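Local atomic coordinates of fimbrial subunit type 1 (Actinomyces oris, PDB entry 3UXF), a protein that serves as the major structural subunit of type 1 fimbriae, the cell-wall-linked filaments that this Gram-positive bacterium carries on its surface. Residues D364-A367 and K371-G374; K410-A415 and V420-L425. All blocks are in the same frame, centred on the assembly; numbering follows the deposited sequence.

Contact 1: D364-A367 and K371-G374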
ATOM      1  N   ASP A 364      -0.164  -7.168  51.595  1.00 19.91           N
ATOM      2  CA  ASP A 364      -1.136  -7.510  52.639  1.00 23.49           C
ATOM      3  C   ASP A 364      -2.417  -8.174  52.113  1.00 27.08           C
ATOM      4  O   ASP A 364      -3.235  -8.683  52.884  1.00 26.49           O
ATOM      5  CB  ASP A 364      -1.474  -6.272  53.474  1.00 23.32           C
ATOM      6  CG  ASP A 364      -1.967  -5.092  52.631  1.00 21.72           C
ATOM      7  OD1 ASP A 364      -1.894  -5.157  51.370  1.00 17.21           O
ATOM      8  OD2 ASP A 364      -2.390  -4.084  53.242  1.00 23.13           O
ATOM      9  N   ASP A 365      -2.583  -8.179  50.799  1.00 19.63           N
ATOM     10  CA  ASP A 365      -3.711  -8.826  50.157  1.00 26.17           C
ATOM     11  C   ASP A 365      -5.061  -8.593  50.849  1.00 27.99           C
ATOM     12  O   ASP A 365      -5.756  -9.558  51.226  1.00 28.73           O
ATOM     13  CB  ASP A 365      -3.432 -10.322  50.105  1.00 27.54           C
ATOM     14  CG  ASP A 365      -4.456 -11.068  49.299  1.00 29.26           C
ATOM     15  OD1 ASP A 365      -4.838 -10.574  48.219  1.00 27.10           O
ATOM     16  OD2 ASP A 365      -4.868 -12.147  49.772  1.00 26.22           O
ATOM     17  N   LEU A 366      -5.445  -7.332  51.032  1.00 24.41           N
ATOM     18  CA  LEU A 366      -6.725  -7.024  51.695  1.00 24.65           C
ATOM     19  C   LEU A 366      -7.944  -7.403  50.823  1.00 27.83           C
ATOM     20  O   LEU A 366      -7.972  -7.165  49.620  1.00 30.09           O
ATOM     21  CB  LEU A 366      -6.779  -5.553  52.123  1.00 23.38           C
ATOM     22  CG  LEU A 366      -5.641  -5.006  52.978  1.00 24.19           C
ATOM     23  CD1 LEU A 366      -5.796  -3.521  53.206  1.00 25.26           C
ATOM     24  CD2 LEU A 366      -5.544  -5.716  54.344  1.00 28.89           C
ATOM     25  N   ALA A 367      -8.962  -8.006  51.435  1.00 35.29           N
ATOM     26  CA  ALA A 367     -10.169  -8.359  50.697  1.00 36.17           C
ATOM     27  C   ALA A 367     -10.994  -7.118  50.341  1.00 29.98           C
ATOM     28  O   ALA A 367     -11.697  -7.109  49.322  1.00 37.16           O
ATOM     29  CB  ALA A 367     -11.015  -9.360  51.481  1.00 40.61           C
ATOM     30  N   LYS A 371      -9.317  -0.259  49.515  1.00 23.20           N
ATOM     31  CA  LYS A 371      -8.125   0.261  50.161  1.00 19.98           C
ATOM     32  C   LYS A 371      -6.992   0.526  49.146  1.00 18.71           C
ATOM     33  O   LYS A 371      -6.008   1.186  49.473  1.00 19.71           O
ATOM     34  CB  LYS A 371      -7.625  -0.711  51.239  1.00 24.16           C
ATOM     35  CG  LYS A 371      -8.578  -0.850  52.443  1.00 26.95           C
ATOM     36  CD  LYS A 371      -8.668   0.431  53.242  1.00 26.15           C
ATOM     37  CE  LYS A 371      -9.792   0.340  54.308  1.00 34.38           C
ATOM     38  NZ  LYS A 371     -10.093   1.669  54.936  1.00 41.25           N
ATOM     39  N   TYR A 372      -7.146  -0.009  47.938  1.00 20.47           N
ATOM     40  CA  TYR A 372      -6.152   0.204  46.867  1.00 16.52           C
ATOM     41  C   TYR A 372      -6.607   1.267  45.867  1.00 15.22           C
ATOM     42  O   TYR A 372      -5.943   1.483  44.835  1.00 13.57           O
ATOM     43  CB  TYR A 372      -5.862  -1.117  46.154  1.00 14.84           C
ATOM     44  CG  TYR A 372      -5.354  -2.177  47.118  1.00 15.50           C
ATOM     45  CD1 TYR A 372      -4.179  -1.995  47.806  1.00 14.91           C
ATOM     46  CD2 TYR A 372      -6.081  -3.347  47.330  1.00 20.01           C
ATOM     47  CE1 TYR A 372      -3.726  -2.953  48.719  1.00 17.19           C
ATOM     48  CE2 TYR A 372      -5.639  -4.316  48.223  1.00 19.62           C
ATOM     49  CZ  TYR A 372      -4.463  -4.107  48.905  1.00 20.13           C
ATOM     50  OH  TYR A 372      -3.966  -5.050  49.776  1.00 20.03           O
ATOM     51  N   ASN A 373      -7.727   1.940  46.139  1.00 15.14           N
ATOM     52  CA  ASN A 373      -8.126   3.105  45.346  1.00 15.12           C
ATOM     53  C   ASN A 373      -7.305   4.341  45.665  1.00 15.35           C
ATOM     54  O   ASN A 373      -6.718   4.459  46.746  1.00 17.29           O
ATOM     55  CB  ASN A 373      -9.615   3.406  45.589  1.00 15.81           C
ATOM     56  CG  ASN A 373     -10.518   2.355  45.002  1.00 19.48           C
ATOM     57  OD1 ASN A 373     -10.139   1.634  44.059  1.00 17.28           O
ATOM     58  ND2 ASN A 373     -11.743   2.250  45.554  1.00 22.06           N
ATOM     59  N   GLY A 374      -7.252   5.273  44.714  1.00 15.85           N
ATOM     60  CA  GLY A 374      -6.532   6.509  44.880  1.00 15.84           C
ATOM     61  C   GLY A 374      -5.050   6.446  44.559  1.00 15.45           C
ATOM     62  O   GLY A 374      -4.337   7.415  44.753  1.00 16.71           O
TER

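Contact 2: K410-A415 and V420-L425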
ATOM      1  N   LYS A 410      -2.910  12.212  31.162  1.00 15.24           N
ATOM      2  CA  LYS A 410      -1.570  11.828  31.574  1.00 10.91           C
ATOM      3  C   LYS A 410      -1.558  11.081  32.883  1.00 12.90           C
ATOM      4  O   LYS A 410      -0.547  10.461  33.187  1.00 12.57           O
ATOM      5  CB  LYS A 410      -0.625  13.029  31.717  1.00 16.81           C
ATOM      6  CG  LYS A 410      -0.223  13.655  30.398  1.00 18.48           C
ATOM      7  CD  LYS A 410       0.689  14.877  30.590  1.00 25.95           C
ATOM      8  CE  LYS A 410      -0.160  16.138  30.721  1.00 37.86           C
ATOM      9  NZ  LYS A 410       0.585  17.334  31.254  1.00 48.74           N
ATOM     10  N   THR A 411      -2.640  11.144  33.652  1.00 12.12           N
ATOM     11  CA  THR A 411      -2.640  10.564  35.010  1.00 11.98           C
ATOM     12  C   THR A 411      -3.809   9.631  35.170  1.00 13.79           C
ATOM     13  O   THR A 411      -4.937   9.956  34.761  1.00 15.46           O
ATOM     14  CB  THR A 411      -2.655  11.664  36.102  1.00 13.74           C
ATOM     15  OG1 THR A 411      -1.529  12.528  35.925  1.00 14.77           O
ATOM     16  CG2 THR A 411      -2.584  11.035  37.497  1.00 16.71           C
ATOM     17  N   PHE A 412      -3.568   8.444  35.733  1.00 12.47           N
ATOM     18  CA  PHE A 412      -4.591   7.418  35.785  1.00 12.18           C
ATOM     19  C   PHE A 412      -4.758   7.013  37.241  1.00 13.87           C
ATOM     20  O   PHE A 412      -3.768   6.663  37.890  1.00 14.64           O
ATOM     21  CB  PHE A 412      -4.200   6.233  34.878  1.00 11.43           C
ATOM     22  CG  PHE A 412      -4.039   6.649  33.481  1.00 10.65           C
ATOM     23  CD1 PHE A 412      -2.823   7.157  33.045  1.00 12.55           C
ATOM     24  CD2 PHE A 412      -5.133   6.703  32.627  1.00 13.52           C
ATOM     25  CE1 PHE A 412      -2.677   7.672  31.741  1.00 13.24           C
ATOM     26  CE2 PHE A 412      -5.004   7.197  31.333  1.00 14.44           C
ATOM     27  CZ  PHE A 412      -3.782   7.680  30.891  1.00 13.26           C
ATOM     28  N   THR A 413      -5.988   7.106  37.761  1.00 13.38           N
ATOM     29  CA  THR A 413      -6.223   6.904  39.190  1.00 14.82           C
ATOM     30  C   THR A 413      -7.103   5.674  39.456  1.00 14.12           C
ATOM     31  O   THR A 413      -8.191   5.548  38.848  1.00 15.08           O
ATOM     32  CB  THR A 413      -6.925   8.145  39.800  1.00 14.27           C
ATOM     33  OG1 THR A 413      -6.097   9.291  39.582  1.00 15.08           O
ATOM     34  CG2 THR A 413      -7.129   7.956  41.317  1.00 17.16           C
ATOM     35  N   THR A 414      -6.651   4.779  40.359  1.00 13.53           N
ATOM     36  CA  THR A 414      -7.446   3.595  40.672  1.00 13.22           C
ATOM     37  C   THR A 414      -8.725   3.980  41.436  1.00 14.63           C
ATOM     38  O   THR A 414      -8.713   4.889  42.289  1.00 16.96           O
ATOM     39  CB  THR A 414      -6.684   2.534  41.477  1.00 14.50           C
ATOM     40  OG1 THR A 414      -6.115   3.101  42.658  1.00 13.31           O
ATOM     41  CG2 THR A 414      -5.568   1.901  40.591  1.00 14.49           C
ATOM     42  N   ALA A 415      -9.795   3.274  41.102  1.00 15.62           N
ATOM     43  CA  ALA A 415     -11.111   3.511  41.710  1.00 17.00           C
ATOM     44  C   ALA A 415     -11.906   2.214  41.682  1.00 21.19           C
ATOM     45  O   ALA A 415     -11.490   1.204  41.109  1.00 16.96           O
ATOM     46  CB  ALA A 415     -11.830   4.567  40.910  1.00 20.53           C
ATOM     47  N   VAL A 420      -7.859   0.675  37.288  1.00 15.61           N
ATOM     48  CA  VAL A 420      -8.050   1.797  36.370  1.00 13.68           C
ATOM     49  C   VAL A 420      -7.722   1.302  34.980  1.00 15.49           C
ATOM     50  O   VAL A 420      -6.829   0.464  34.815  1.00 14.47           O
ATOM     51  CB  VAL A 420      -7.202   3.052  36.721  1.00 14.62           C
ATOM     52  CG1 VAL A 420      -5.701   2.765  36.658  1.00 15.64           C
ATOM     53  CG2 VAL A 420      -7.559   4.239  35.813  1.00 14.06           C
ATOM     54  N   GLU A 421      -8.460   1.787  33.993  1.00 12.98           N
ATOM     55  CA  GLU A 421      -8.134   1.452  32.596  1.00 12.24           C
ATOM     56  C   GLU A 421      -7.269   2.536  31.997  1.00 12.42           C
ATOM     57  O   GLU A 421      -7.497   3.736  32.221  1.00 15.13           O
ATOM     58  CB  GLU A 421      -9.398   1.290  31.751  1.00 15.57           C
ATOM     59  CG  GLU A 421     -10.263   0.171  32.261  1.00 17.83           C
ATOM     60  CD  GLU A 421     -11.386  -0.217  31.330  1.00 25.93           C
ATOM     61  OE1 GLU A 421     -11.679   0.524  30.369  1.00 23.76           O
ATOM     62  OE2 GLU A 421     -11.961  -1.299  31.570  1.00 28.06           O
ATOM     63  N   ILE A 422      -6.262   2.108  31.241  1.00 12.44           N
ATOM     64  CA  ILE A 422      -5.417   3.033  30.502  1.00 11.54           C
ATOM     65  C   ILE A 422      -5.729   2.768  29.026  1.00 13.59           C
ATOM     66  O   ILE A 422      -5.319   1.745  28.445  1.00 12.85           O
ATOM     67  CB  ILE A 422      -3.942   2.804  30.824  1.00 11.31           C
ATOM     68  CG1 ILE A 422      -3.717   3.017  32.338  1.00 11.84           C
ATOM     69  CG2 ILE A 422      -3.089   3.753  30.001  1.00 12.76           C
ATOM     70  CD1 ILE A 422      -2.321   2.718  32.788  1.00 14.12           C
ATOM     71  N   ASN A 423      -6.510   3.675  28.432  1.00 10.08           N
ATOM     72  CA  ASN A 423      -7.034   3.483  27.085  1.00 12.16           C
ATOM     73  C   ASN A 423      -6.567   4.586  26.172  1.00 13.17           C
ATOM     74  O   ASN A 423      -6.965   5.729  26.402  1.00 12.80           O
ATOM     75  CB  ASN A 423      -8.563   3.597  27.106  1.00 13.80           C
ATOM     76  CG  ASN A 423      -9.235   2.538  27.968  1.00 18.34           C
ATOM     77  OD1 ASN A 423      -8.746   1.397  28.063  1.00 21.68           O
ATOM     78  ND2 ASN A 423     -10.345   2.887  28.566  1.00 17.31           N
ATOM     79  N   TYR A 424      -5.781   4.324  25.127  1.00 10.97           N
ATOM     80  CA  TYR A 424      -5.267   3.019  24.742  1.00  9.60           C
ATOM     81  C   TYR A 424      -3.819   3.217  24.306  1.00 11.10           C
ATOM     82  O   TYR A 424      -3.427   4.324  23.952  1.00 10.01           O
ATOM     83  CB  TYR A 424      -6.067   2.465  23.563  1.00  9.98           C
ATOM     84  CG  TYR A 424      -7.559   2.451  23.787  1.00 11.07           C
ATOM     85  CD1 TYR A 424      -8.184   1.344  24.334  1.00 11.38           C
ATOM     86  CD2 TYR A 424      -8.342   3.546  23.455  1.00 11.67           C
ATOM     87  CE1 TYR A 424      -9.541   1.323  24.545  1.00 14.71           C
ATOM     88  CE2 TYR A 424      -9.707   3.535  23.667  1.00 12.53           C
ATOM     89  CZ  TYR A 424     -10.299   2.419  24.214  1.00 15.01           C
ATOM     90  OH  TYR A 424     -11.653   2.388  24.430  1.00 19.14           O
ATOM     91  N   LEU A 425      -3.033   2.144  24.323  1.00 10.00           N
ATOM     92  CA  LEU A 425      -1.627   2.217  23.947  1.00  8.34           C
ATOM     93  C   LEU A 425      -1.315   1.382  22.710  1.00 10.53           C
ATOM     94  O   LEU A 425      -1.787   0.260  22.579  1.00  9.51           O
ATOM     95  CB  LEU A 425      -0.744   1.756  25.108  1.00  9.74           C
ATOM     96  CG  LEU A 425      -0.517   2.764  26.234  1.00  8.20           C
ATOM     97  CD1 LEU A 425      -0.124   2.053  27.516  1.00 10.13           C
ATOM     98  CD2 LEU A 425       0.537   3.776  25.835  1.00 11.94           C
TER

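Contact 1: D364-A367 and K371-G374
Tyr372 and Asp364 meet because of their first torsions: Tyr372 places CG opposite its own carbonyl carbon (chi1 -58°) and brings the ring up to 364-367, while Asp364 tucks CG between its backbone N and carbonyl carbon (chi1 55°) and turns its carboxylate back to meet the phenol. The two side chains approach from opposite directions. Tyr372 OH donates to Asp364 OD1 at 2.6 Å, a short bond. OD1 lies close to the ring plane, but the hydroxyl reaches it from above the carboxylate plane, and the two flat groups stand 74° apart. The Tyr372 hydroxyl oxygen also accepts a bond, as Leu366 N lies 3.0 Å from Tyr372 OH in the ring plane and its N-H points almost straight at the acceptor. The phenol tip therefore sits between a side-chain acceptor and a main-chain donor. Van der Waals contact completes the junction. Leu366 crosses the tyrosine at about a right angle, with Leu366 CG beside the hydroxyl oxygen, 3.6 Å from Tyr372 OH, and an apolar contact of 4.2 Å between Leu366 CB and Tyr372 CZ. Its CD1 branch passes on to the start of the Lys371 chain, where Leu366 CD1 is 3.9 Å from Lys371 CB; beyond that the lysine bends at chi2 and carries its ammonium group off from the leucine. Tyr456 adds a second partner, bonding through its hydroxyl to Asp364 OD2 and meeting the Tyr372 ring with the planes at an incline. Both segments belong to the connection between strands 344-362 and 376-385 in the prealbumin-like domain, and the buried Tyr372 reaches across that loop. One bond given and one received fix the rotation of the phenol O-H, and with a tyrosine hydroxyl at each of its oxygens, Asp364 is probably ionised.

Contact 2: K410-A415 and V420-L425
Ile422 lies over one face of the Phe412 ring, the two side chains crossing at about a right angle. Its CG2 methyl makes the CH-pi contact, 4.1 Å from the centroid of the Phe412 ring and only 12° off the ring normal. The other branch covers the root of the ring, with Ile422 CG1 3.8 Å from Phe412 CG. This two-branched fit follows from the isoleucine's first torsion (chi1 -60°), which sets CG1 opposite the carbonyl carbon and CG2 opposite the backbone N. Val420, two residues earlier, extends the apolar patch: Val420 CG2 packs 4.0 Å from Phe412 CB and comes within 3.4 Å of Thr413 O. Its CG1 methyl turns instead to Thr414, where Val420 CG1 and Thr414 CG2 are 4.0 Å apart. The Thr414 hydroxyl is engaged outside the two segments, with Tyr372 O and Ala375 N. Glu421 points away from 410-415, and its polar end is held by neighbours on its own side of the contact. Asn423 ND2 donates to Glu421 OE1 at 3.3 Å, nearly straight, in the amide plane and on the anti lone pair of the carboxylate, and Lys355 NZ forms a salt bridge with that oxygen as well as bonding Asn423 OD1. No hydrogen bond joins 410-415 to 420-425; their backbones pair with different strands, Phe412 with Phe377, Val420 and Ile422 with Leu358 and Val356. Ile422 also touches Val379 and Leu447 of the sheet to which Phe412 belongs. Strands of two separate sheets joined by aromatic and branched side chains are characteristic of a beta sandwich, here the prealbumin-like domain of the pilin.

Contacts 1 and 2 follow one another along the chain within the prealbumin-like domain, their centres 18 Å apart. They nevertheless touch directly, since the end of 371-374 runs beside the end of 410-415. Tyr372 O and Thr414 OG1 lie 2.7 Å apart and Gly374 N and Thr414 O 2.9 Å apart, both probable hydrogen bonds. Thr414 of contact 2 is thus the bridging residue, tying the loop of contact 1 to the edge of the apolar layer in contact 2. Neither contact supplies a ligand to the domain's calcium sites, whose residues are Ser387 and Asp461 in one and Asp393, Asp395, Thr398, Thr400 and Asp402 in the other.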